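Local coordinates for protein Two-component response regulator, LuxR family (Aurantimonas sp., PDB 3CZ5) that probably acts as a DNA-binding transcription regulator of the LuxR family, switched by phosphorylation of the receiver domain that makes up most of this piece, at residues A79-M87 with L115-G125; S4-D13 with R28-D39. All coordinates share one frame; numbering follows the deposited sequence.

Contact 1: A79-M87 with L115-G125; sequences AARILIFTM and LVQAIEAILAG. With PO4 (phosphate ion), chain E.
Phe85 and Leu115 meet because each has CG anti to its own backbone N; chi1 of -167° sets the Phe85 ring where Leu115 can cover a face, and the fork of Leu115 comes down on it. This is strand-on-helix packing in the CheY-like receiver fold: strand 82-86 of the parallel sheet runs nearly antiparallel to the 115-122 part of helix 114-122, with 160° between their directions and axes 9.6 Å apart. Leu115 CD1 sits over the centre of the Phe85 ring, 4.0 Å from its centroid and 6° off the normal, which is a CH-pi contact, while CD2 reaches the rim at CE2, 3.5 Å away. Tyr21 meets the same ring edge-to-face. With an alanine in place of Phe85, Leu115 CD1 would probably lose the aromatic face beneath it and Tyr21 its edge-to-face partner.

Two residues earlier on the strand, on the same side, Leu83 fills the middle of the interface. Its CD2 is 3.8 Å from Ala118 CB and also touches Leu115 CD1 and Ile119 CG1, so one methyl is held by three helix residues, and its CB lies 3.9 Å from Ile122 CD1.

Thr86 is turned to other work: its OG1 donates to phosphate O3 at 2.8 Å, and Lys108 NZ with the amides of Leu59 and Thr60 completes the grip. The ion probably comes from the crystallisation liquor; its site is consistent with Thr86 and Lys108 standing at the positions of the Thr/Ser and Lys of receiver active sites.

At the other end the helix closes in a Schellman motif at Gly125, whose N bonds to Ile122 O at 2.7 Å. The extended Arg81 side chain passes alongside this turn, its guanidinium having Leu123 over one face and its NH2 3.9 Å from Gly125 CA.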
loop_
_atom_site.group_PDB
_atom_site.type_symbol
_atom_site.label_atom_id
_atom_site.label_comp_id
_atom_site.label_asym_id
_atom_site.label_seq_id
_atom_site.Cartn_x
_atom_site.Cartn_y
_atom_site.Cartn_z
ATOM N N ALA A 79 2.653 4.453 14.048
ATOM C CA ALA A 79 1.413 3.763 13.779
ATOM C C ALA A 79 0.995 3.860 12.299
ATOM O O ALA A 79 -0.064 3.427 11.961
ATOM C CB ALA A 79 0.330 4.251 14.664
ATOM N N ALA A 80 1.818 4.383 11.407
ATOM C CA ALA A 80 1.398 4.550 10.015
ATOM C C ALA A 80 0.899 3.301 9.350
ATOM O O ALA A 80 1.594 2.276 9.337
ATOM C CB ALA A 80 2.510 5.101 9.204
ATOM N N ARG A 81 -0.285 3.402 8.754
ATOM C CA ARG A 81 -0.821 2.319 7.976
ATOM C C ARG A 81 -0.456 2.422 6.456
ATOM O O ARG A 81 -1.092 3.196 5.696
ATOM C CB ARG A 81 -2.333 2.262 8.195
ATOM C CG ARG A 81 -2.715 1.724 9.527
ATOM C CD ARG A 81 -4.054 2.230 9.939
ATOM N NE ARG A 81 -4.745 1.300 10.876
ATOM C CZ ARG A 81 -5.824 1.602 11.643
ATOM N NH1 ARG A 81 -6.335 2.846 11.615
ATOM N NH2 ARG A 81 -6.368 0.676 12.439
ATOM N N ILE A 82 0.518 1.629 6.005
ATOM C CA ILE A 82 0.859 1.600 4.582
ATOM C C ILE A 82 0.500 0.306 3.855
ATOM O O ILE A 82 0.837 -0.777 4.333
ATOM C CB ILE A 82 2.399 1.825 4.357
ATOM C CG1 ILE A 82 2.858 3.167 4.943
ATOM C CG2 ILE A 82 2.757 1.733 2.862
ATOM C CD1 ILE A 82 3.333 3.028 6.314
ATOM N N LEU A 83 -0.137 0.400 2.685
ATOM C CA LEU A 83 -0.489 -0.779 1.874
ATOM C C LEU A 83 0.419 -0.800 0.663
ATOM O O LEU A 83 0.317 0.054 -0.198
ATOM C CB LEU A 83 -1.928 -0.679 1.432
ATOM C CG LEU A 83 -2.421 -1.548 0.270
ATOM C CD1 LEU A 83 -2.256 -2.981 0.521
ATOM C CD2 LEU A 83 -3.930 -1.492 0.073
ATOM N N ILE A 84 1.378 -1.702 0.586
ATOM C CA ILE A 84 2.102 -1.792 -0.662
ATOM C C ILE A 84 1.163 -2.426 -1.680
ATOM O O ILE A 84 0.491 -3.465 -1.356
ATOM C CB ILE A 84 3.217 -2.715 -0.630
ATOM C CG1 ILE A 84 4.348 -2.225 0.287
ATOM C CG2 ILE A 84 3.674 -2.800 -2.082
ATOM C CD1 ILE A 84 4.371 -0.745 0.591
ATOM N N PHE A 85 1.091 -1.815 -2.877
ATOM C CA PHE A 85 0.239 -2.240 -3.997
ATOM C C PHE A 85 1.144 -2.313 -5.190
ATOM O O PHE A 85 1.724 -1.304 -5.583
ATOM C CB PHE A 85 -0.776 -1.204 -4.313
ATOM C CG PHE A 85 -1.880 -1.678 -5.222
ATOM C CD1 PHE A 85 -2.272 -3.038 -5.263
ATOM C CD2 PHE A 85 -2.585 -0.771 -6.015
ATOM C CE1 PHE A 85 -3.319 -3.449 -6.086
ATOM C CE2 PHE A 85 -3.598 -1.201 -6.835
ATOM C CZ PHE A 85 -3.976 -2.516 -6.842
ATOM N N THR A 86 1.299 -3.505 -5.752
ATOM C CA THR A 86 2.385 -3.693 -6.677
ATOM C C THR A 86 2.162 -4.791 -7.748
ATOM O O THR A 86 1.297 -5.635 -7.700
ATOM C CB THR A 86 3.624 -4.030 -5.885
ATOM O OG1 THR A 86 4.700 -4.208 -6.798
ATOM C CG2 THR A 86 3.388 -5.307 -5.145
ATOM N N MET A 87 2.991 -4.753 -8.749
ATOM C CA MET A 87 2.874 -5.655 -9.849
ATOM C C MET A 87 3.869 -6.798 -9.586
ATOM O O MET A 87 3.787 -7.896 -10.151
ATOM C CB MET A 87 3.269 -4.839 -11.066
ATOM C CG MET A 87 2.967 -5.478 -12.298
ATOM S SD MET A 87 1.217 -5.375 -12.666
ATOM C CE MET A 87 1.041 -7.009 -13.305
ATOM N N LEU A 115 -7.870 -4.393 -3.940
ATOM C CA LEU A 115 -7.409 -3.144 -3.504
ATOM C C LEU A 115 -8.361 -2.630 -2.409
ATOM O O LEU A 115 -7.946 -2.406 -1.262
ATOM C CB LEU A 115 -7.350 -2.237 -4.723
ATOM C CG LEU A 115 -6.868 -0.897 -4.252
ATOM C CD1 LEU A 115 -5.659 -1.116 -3.296
ATOM C CD2 LEU A 115 -6.506 -0.011 -5.385
ATOM N N VAL A 116 -9.652 -2.471 -2.722
ATOM C CA VAL A 116 -10.477 -1.829 -1.739
ATOM C C VAL A 116 -10.629 -2.706 -0.520
ATOM O O VAL A 116 -10.371 -2.281 0.583
ATOM C CB VAL A 116 -11.781 -1.458 -2.271
ATOM C CG1 VAL A 116 -12.776 -1.380 -1.107
ATOM C CG2 VAL A 116 -11.659 -0.136 -2.984
ATOM N N GLN A 117 -10.983 -3.958 -0.705
ATOM C CA GLN A 117 -10.928 -4.912 0.421
ATOM C C GLN A 117 -9.704 -4.757 1.345
ATOM O O GLN A 117 -9.852 -4.555 2.574
ATOM C CB GLN A 117 -10.921 -6.349 -0.087
ATOM C CG GLN A 117 -11.990 -6.686 -1.017
ATOM C CD GLN A 117 -13.131 -7.118 -0.228
ATOM O OE1 GLN A 117 -12.952 -7.613 0.897
ATOM N NE2 GLN A 117 -14.347 -6.933 -0.766
ATOM N N ALA A 118 -8.506 -4.901 0.777
ATOM C CA ALA A 118 -7.287 -4.651 1.551
ATOM C C ALA A 118 -7.384 -3.327 2.321
ATOM O O ALA A 118 -7.372 -3.295 3.545
ATOM C CB ALA A 118 -6.117 -4.608 0.639
ATOM N N ILE A 119 -7.473 -2.218 1.619
ATOM C CA ILE A 119 -7.689 -0.961 2.330
ATOM C C ILE A 119 -8.735 -1.091 3.512
ATOM O O ILE A 119 -8.494 -0.597 4.636
ATOM C CB ILE A 119 -8.201 0.073 1.356
ATOM C CG1 ILE A 119 -7.112 0.466 0.400
ATOM C CG2 ILE A 119 -8.750 1.310 2.054
ATOM C CD1 ILE A 119 -7.656 1.314 -0.751
ATOM N N GLU A 120 -9.879 -1.717 3.211
ATOM C CA GLU A 120 -10.956 -1.933 4.153
ATOM C C GLU A 120 -10.469 -2.666 5.397
ATOM O O GLU A 120 -10.714 -2.213 6.528
ATOM C CB GLU A 120 -12.076 -2.767 3.538
ATOM C CG GLU A 120 -12.630 -2.190 2.257
ATOM C CD GLU A 120 -14.173 -2.277 2.161
ATOM O OE1 GLU A 120 -14.819 -1.178 2.142
ATOM O OE2 GLU A 120 -14.722 -3.431 2.106
ATOM N N ALA A 121 -9.793 -3.791 5.192
ATOM C CA ALA A 121 -9.271 -4.617 6.286
ATOM C C ALA A 121 -8.167 -4.017 7.069
ATOM O O ALA A 121 -7.998 -4.386 8.229
ATOM C CB ALA A 121 -8.749 -5.887 5.760
ATOM N N ILE A 122 -7.326 -3.220 6.415
ATOM C CA ILE A 122 -6.214 -2.592 7.110
ATOM C C ILE A 122 -6.806 -1.597 8.124
ATOM O O ILE A 122 -6.387 -1.530 9.318
ATOM C CB ILE A 122 -5.266 -1.889 6.146
ATOM C CG1 ILE A 122 -4.166 -2.837 5.735
ATOM C CG2 ILE A 122 -4.545 -0.810 6.834
ATOM C CD1 ILE A 122 -3.766 -2.687 4.250
ATOM N N LEU A 123 -7.804 -0.843 7.635
ATOM C CA LEU A 123 -8.515 0.163 8.440
ATOM C C LEU A 123 -9.340 -0.502 9.537
ATOM O O LEU A 123 -9.833 0.133 10.483
ATOM C CB LEU A 123 -9.399 0.993 7.534
ATOM C CG LEU A 123 -8.631 1.964 6.654
ATOM C CD1 LEU A 123 -9.493 2.848 5.796
ATOM C CD2 LEU A 123 -7.805 2.902 7.536
ATOM N N ALA A 124 -9.455 -1.814 9.417
ATOM C CA ALA A 124 -10.291 -2.557 10.317
ATOM C C ALA A 124 -9.336 -2.929 11.365
ATOM O O ALA A 124 -9.739 -3.322 12.465
ATOM C CB ALA A 124 -10.874 -3.847 9.641
ATOM N N GLY A 125 -8.063 -2.847 11.014
ATOM C CA GLY A 125 -7.005 -3.167 11.932
ATOM C C GLY A 125 -6.327 -4.481 11.617
ATOM O O GLY A 125 -5.534 -4.925 12.427
HETATM P P PO4 E . 4.951 -1.246 -9.064
HETATM O O1 PO4 E . 5.488 -2.273 -9.999
HETATM O O2 PO4 E . 3.475 -0.936 -9.177
HETATM O O3 PO4 E . 5.297 -1.595 -7.644
HETATM O O4 PO4 E . 5.879 -0.153 -9.526
#

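Contact 2: S4-D13 with R28-D39; sequences STARIMLVDD and RPGYAVVAEAAD
Ile8 and Tyr31 meet on one face of a parallel strand pair, the tip of Ile8, CD1, resting beside Tyr31 CB at 3.8 Å and close to CG as well. Strands 6-11 and 31-37 are the two ends of a beta-alpha-beta crossover made through helix 15-25 at the edge of the receiver-domain sheet. They are turned 42° against each other, and their register slips by one residue between Ile8 and Met9. That beta bulge throws Val34 out of the regular pattern: its N still bonds to Ile8 O, while its CG2 packs 3.8 Å from Arg7 NH2, the guanidinium being tethered elsewhere by NH1 to Thr50 O.

On the sheet face shared by Arg7, Met9 and Val11, small residues make the hollow. Met9, extended beyond CG, lays its CE across the shallow floor formed by Ala35 and Ala37, with Met9 CE 3.9 Å from Ala37 CB. Val11 CG2 flanks the same Ala37 methyl, and Leu46 of helix 40-48 reaches Met9 and both alanines.

The face of Ile8 is bulkier, branch set against branch: further along it Leu10 CD1 lies against the CG1 branch of Val33 at 3.7 Å, the side chains crossing at about a right angle. Helix 15-25 reaches this side through Arg18 and Arg22.

At the start of the pair, Arg28 grips Ser4 end-on: NH1 donates to Ser4 O from above the carbonyl plane, and NH2 to Ser4 OG at 2.8 Å, nearly in the guanidinium plane. Arg28 NE makes a salt bridge to Glu120 OE1, and Tyr31 CE1 lies over the guanidinium face.

At the far end Asp12 and Asp13 bring carboxylates close to that of Asp58, as in the acidic pocket of receiver domains. Here the pairing finishes with Asp12 N donating to Ala37 O at 3.0 Å.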
loop_
_atom_site.group_PDB
_atom_site.type_symbol
_atom_site.label_atom_id
_atom_site.label_comp_id
_atom_site.label_asym_id
_atom_site.label_seq_id
_atom_site.Cartn_x
_atom_site.Cartn_y
_atom_site.Cartn_z
ATOM N N SER A 4 -18.795 5.121 7.844
ATOM C CA SER A 4 -17.564 4.271 7.946
ATOM C C SER A 4 -16.365 4.830 7.154
ATOM O O SER A 4 -15.829 4.156 6.279
ATOM C CB SER A 4 -17.894 2.846 7.470
ATOM O OG SER A 4 -16.745 2.170 7.016
ATOM N N THR A 5 -15.910 6.023 7.531
ATOM C CA THR A 5 -15.230 7.021 6.639
ATOM C C THR A 5 -13.676 6.863 6.430
ATOM O O THR A 5 -13.143 5.901 6.974
ATOM C CB THR A 5 -15.599 8.420 7.196
ATOM O OG1 THR A 5 -15.193 9.423 6.279
ATOM C CG2 THR A 5 -14.968 8.633 8.604
ATOM N N ALA A 6 -12.964 7.721 5.643
ATOM C CA ALA A 6 -11.438 7.585 5.427
ATOM C C ALA A 6 -10.652 8.485 4.429
ATOM O O ALA A 6 -11.020 8.638 3.264
ATOM C CB ALA A 6 -11.067 6.173 5.156
ATOM N N ARG A 7 -9.533 9.056 4.847
ATOM C CA ARG A 7 -8.737 9.853 3.904
ATOM C C ARG A 7 -7.510 9.052 3.437
ATOM O O ARG A 7 -6.831 8.513 4.297
ATOM C CB ARG A 7 -8.306 11.166 4.562
ATOM C CG ARG A 7 -9.494 11.973 5.115
ATOM C CD ARG A 7 -9.116 13.243 5.970
ATOM N NE ARG A 7 -8.300 14.260 5.274
ATOM C CZ ARG A 7 -6.961 14.406 5.468
ATOM N NH1 ARG A 7 -6.299 13.603 6.356
ATOM N NH2 ARG A 7 -6.249 15.366 4.815
ATOM N N ILE A 8 -7.212 8.986 2.115
ATOM C CA ILE A 8 -6.127 8.138 1.569
ATOM C C ILE A 8 -5.063 8.907 0.724
ATOM O O ILE A 8 -5.393 9.855 0.003
ATOM C CB ILE A 8 -6.727 6.953 0.670
ATOM C CG1 ILE A 8 -7.562 5.935 1.497
ATOM C CG2 ILE A 8 -5.642 6.206 -0.104
ATOM C CD1 ILE A 8 -9.046 5.848 1.121
ATOM N N MET A 9 -3.790 8.483 0.799
ATOM C CA MET A 9 -2.739 8.994 -0.050
ATOM C C MET A 9 -2.283 7.909 -1.055
ATOM O O MET A 9 -2.143 6.728 -0.653
ATOM C CB MET A 9 -1.572 9.337 0.825
ATOM C CG MET A 9 -0.296 9.854 0.051
ATOM S SD MET A 9 0.885 10.609 1.248
ATOM C CE MET A 9 1.595 11.687 0.090
ATOM N N LEU A 10 -2.088 8.280 -2.327
ATOM C CA LEU A 10 -1.606 7.382 -3.339
ATOM C C LEU A 10 -0.245 7.806 -3.785
ATOM O O LEU A 10 -0.029 8.962 -4.167
ATOM C CB LEU A 10 -2.441 7.430 -4.621
ATOM C CG LEU A 10 -3.454 6.342 -4.886
ATOM C CD1 LEU A 10 -4.246 6.440 -3.628
ATOM C CD2 LEU A 10 -4.261 6.741 -6.040
ATOM N N VAL A 11 0.666 6.849 -3.841
ATOM C CA VAL A 11 2.007 7.167 -4.234
ATOM C C VAL A 11 2.245 6.175 -5.317
ATOM O O VAL A 11 2.285 5.014 -5.039
ATOM C CB VAL A 11 2.929 6.855 -3.055
ATOM C CG1 VAL A 11 4.387 7.032 -3.391
ATOM C CG2 VAL A 11 2.531 7.698 -1.844
ATOM N N ASP A 12 2.343 6.651 -6.541
ATOM C CA ASP A 12 2.574 5.892 -7.744
ATOM C C ASP A 12 3.229 6.890 -8.721
ATOM O O ASP A 12 2.858 8.049 -8.771
ATOM C CB ASP A 12 1.226 5.541 -8.286
ATOM C CG ASP A 12 1.275 4.452 -9.268
ATOM O OD1 ASP A 12 2.380 4.113 -9.698
ATOM O OD2 ASP A 12 0.205 3.892 -9.584
ATOM N N ASP A 13 4.220 6.485 -9.477
ATOM C CA ASP A 13 4.811 7.362 -10.502
ATOM C C ASP A 13 4.106 7.180 -11.842
ATOM O O ASP A 13 4.577 7.638 -12.824
ATOM C CB ASP A 13 6.293 6.991 -10.689
ATOM C CG ASP A 13 6.516 5.456 -10.745
ATOM O OD1 ASP A 13 6.011 4.674 -9.883
ATOM O OD2 ASP A 13 7.194 5.026 -11.703
ATOM N N ARG A 28 -15.977 3.189 -3.421
ATOM C CA ARG A 28 -16.367 2.742 -2.112
ATOM C C ARG A 28 -16.617 4.027 -1.362
ATOM O O ARG A 28 -15.685 4.756 -1.094
ATOM C CB ARG A 28 -15.272 1.875 -1.504
ATOM C CG ARG A 28 -14.972 1.964 -0.023
ATOM C CD ARG A 28 -16.182 2.002 0.933
ATOM N NE ARG A 28 -16.005 1.298 2.222
ATOM C CZ ARG A 28 -16.189 1.863 3.415
ATOM N NH1 ARG A 28 -16.540 3.155 3.507
ATOM N NH2 ARG A 28 -16.010 1.134 4.514
ATOM N N PRO A 29 -17.907 4.326 -1.067
ATOM C CA PRO A 29 -18.215 5.686 -0.638
ATOM C C PRO A 29 -17.697 5.806 0.766
ATOM O O PRO A 29 -17.436 4.780 1.386
ATOM C CB PRO A 29 -19.758 5.756 -0.752
ATOM C CG PRO A 29 -20.205 4.430 -0.549
ATOM C CD PRO A 29 -19.103 3.451 -0.975
ATOM N N GLY A 30 -17.492 7.034 1.228
ATOM C CA GLY A 30 -16.646 7.283 2.400
ATOM C C GLY A 30 -15.124 7.409 2.147
ATOM O O GLY A 30 -14.434 8.136 2.835
ATOM N N TYR A 31 -14.582 6.713 1.167
ATOM C CA TYR A 31 -13.158 6.775 0.920
ATOM C C TYR A 31 -12.659 8.000 0.079
ATOM O O TYR A 31 -12.962 8.100 -1.088
ATOM C CB TYR A 31 -12.763 5.471 0.228
ATOM C CG TYR A 31 -12.736 4.274 1.187
ATOM C CD1 TYR A 31 -13.424 4.310 2.426
ATOM C CD2 TYR A 31 -12.053 3.096 0.852
ATOM C CE1 TYR A 31 -13.382 3.178 3.323
ATOM C CE2 TYR A 31 -11.989 2.020 1.721
ATOM C CZ TYR A 31 -12.668 2.037 2.946
ATOM O OH TYR A 31 -12.583 0.915 3.755
ATOM N N ALA A 32 -11.851 8.906 0.629
ATOM C CA ALA A 32 -11.369 9.961 -0.246
ATOM C C ALA A 32 -9.869 9.991 -0.496
ATOM O O ALA A 32 -9.045 9.997 0.394
ATOM C CB ALA A 32 -11.887 11.317 0.177
ATOM N N VAL A 33 -9.503 9.957 -1.748
ATOM C CA VAL A 33 -8.102 10.022 -2.038
ATOM C C VAL A 33 -7.713 11.470 -1.962
ATOM O O VAL A 33 -8.112 12.287 -2.831
ATOM C CB VAL A 33 -7.711 9.519 -3.439
ATOM C CG1 VAL A 33 -6.232 9.562 -3.525
ATOM C CG2 VAL A 33 -8.178 8.101 -3.658
ATOM N N VAL A 34 -6.872 11.768 -0.979
ATOM C CA VAL A 34 -6.700 13.117 -0.534
ATOM C C VAL A 34 -5.352 13.802 -0.947
ATOM O O VAL A 34 -5.263 15.029 -1.009
ATOM C CB VAL A 34 -6.838 13.061 0.932
ATOM C CG1 VAL A 34 -5.463 12.860 1.512
ATOM C CG2 VAL A 34 -7.485 14.236 1.427
ATOM N N ALA A 35 -4.311 13.020 -1.234
ATOM C CA ALA A 35 -3.030 13.544 -1.731
ATOM C C ALA A 35 -2.564 12.487 -2.725
ATOM O O ALA A 35 -2.732 11.299 -2.421
ATOM C CB ALA A 35 -2.051 13.619 -0.634
ATOM N N GLU A 36 -2.025 12.908 -3.886
ATOM C CA GLU A 36 -1.337 12.012 -4.799
ATOM C C GLU A 36 0.194 12.300 -4.921
ATOM O O GLU A 36 0.630 13.439 -5.211
ATOM C CB GLU A 36 -1.993 12.085 -6.143
ATOM C CG GLU A 36 -3.275 11.427 -6.174
ATOM C CD GLU A 36 -3.777 11.403 -7.570
ATOM O OE1 GLU A 36 -3.171 12.155 -8.374
ATOM O OE2 GLU A 36 -4.753 10.668 -7.862
ATOM N N ALA A 37 1.021 11.284 -4.704
ATOM C CA ALA A 37 2.498 11.477 -4.750
ATOM C C ALA A 37 3.146 10.650 -5.845
ATOM O O ALA A 37 2.619 9.639 -6.271
ATOM C CB ALA A 37 3.145 11.168 -3.400
ATOM N N ALA A 38 4.303 11.073 -6.318
ATOM C CA ALA A 38 4.903 10.378 -7.463
ATOM C C ALA A 38 6.199 9.723 -7.139
ATOM O O ALA A 38 6.753 9.136 -8.043
ATOM C CB ALA A 38 5.162 11.360 -8.548
ATOM N N ASP A 39 6.750 9.937 -5.934
ATOM C CA ASP A 39 7.936 9.231 -5.440
ATOM C C ASP A 39 7.986 9.305 -3.942
ATOM O O ASP A 39 7.133 9.918 -3.313
ATOM C CB ASP A 39 9.175 9.926 -5.921
ATOM C CG ASP A 39 9.141 11.421 -5.602
ATOM O OD1 ASP A 39 8.950 11.815 -4.420
ATOM O OD2 ASP A 39 9.340 12.205 -6.543
#

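In the fold
Both contacts build on one parallel sheet, with strand 54-57 lying between strands 6-11 and 82-86; their centres are about 11 Å apart. They touch directly where segment 115-125 of contact 1 passes the start of contact 2. Glu120 OE1 makes its salt bridge to Arg28 NE at 2.7 Å, while Ile119 CG2 touches Tyr31 CE2 and Leu123 CD1 lies 3.7 Å from Ala6 CB. The C-terminal ends of strand 82-86 and of segment 4-13 lie near the phosphate: Thr86 of contact 1 binds it, and the Asp13 side chain of contact 2 is about 5 Å away. Asp58, the predicted phosphorylation site, belongs to this pocket.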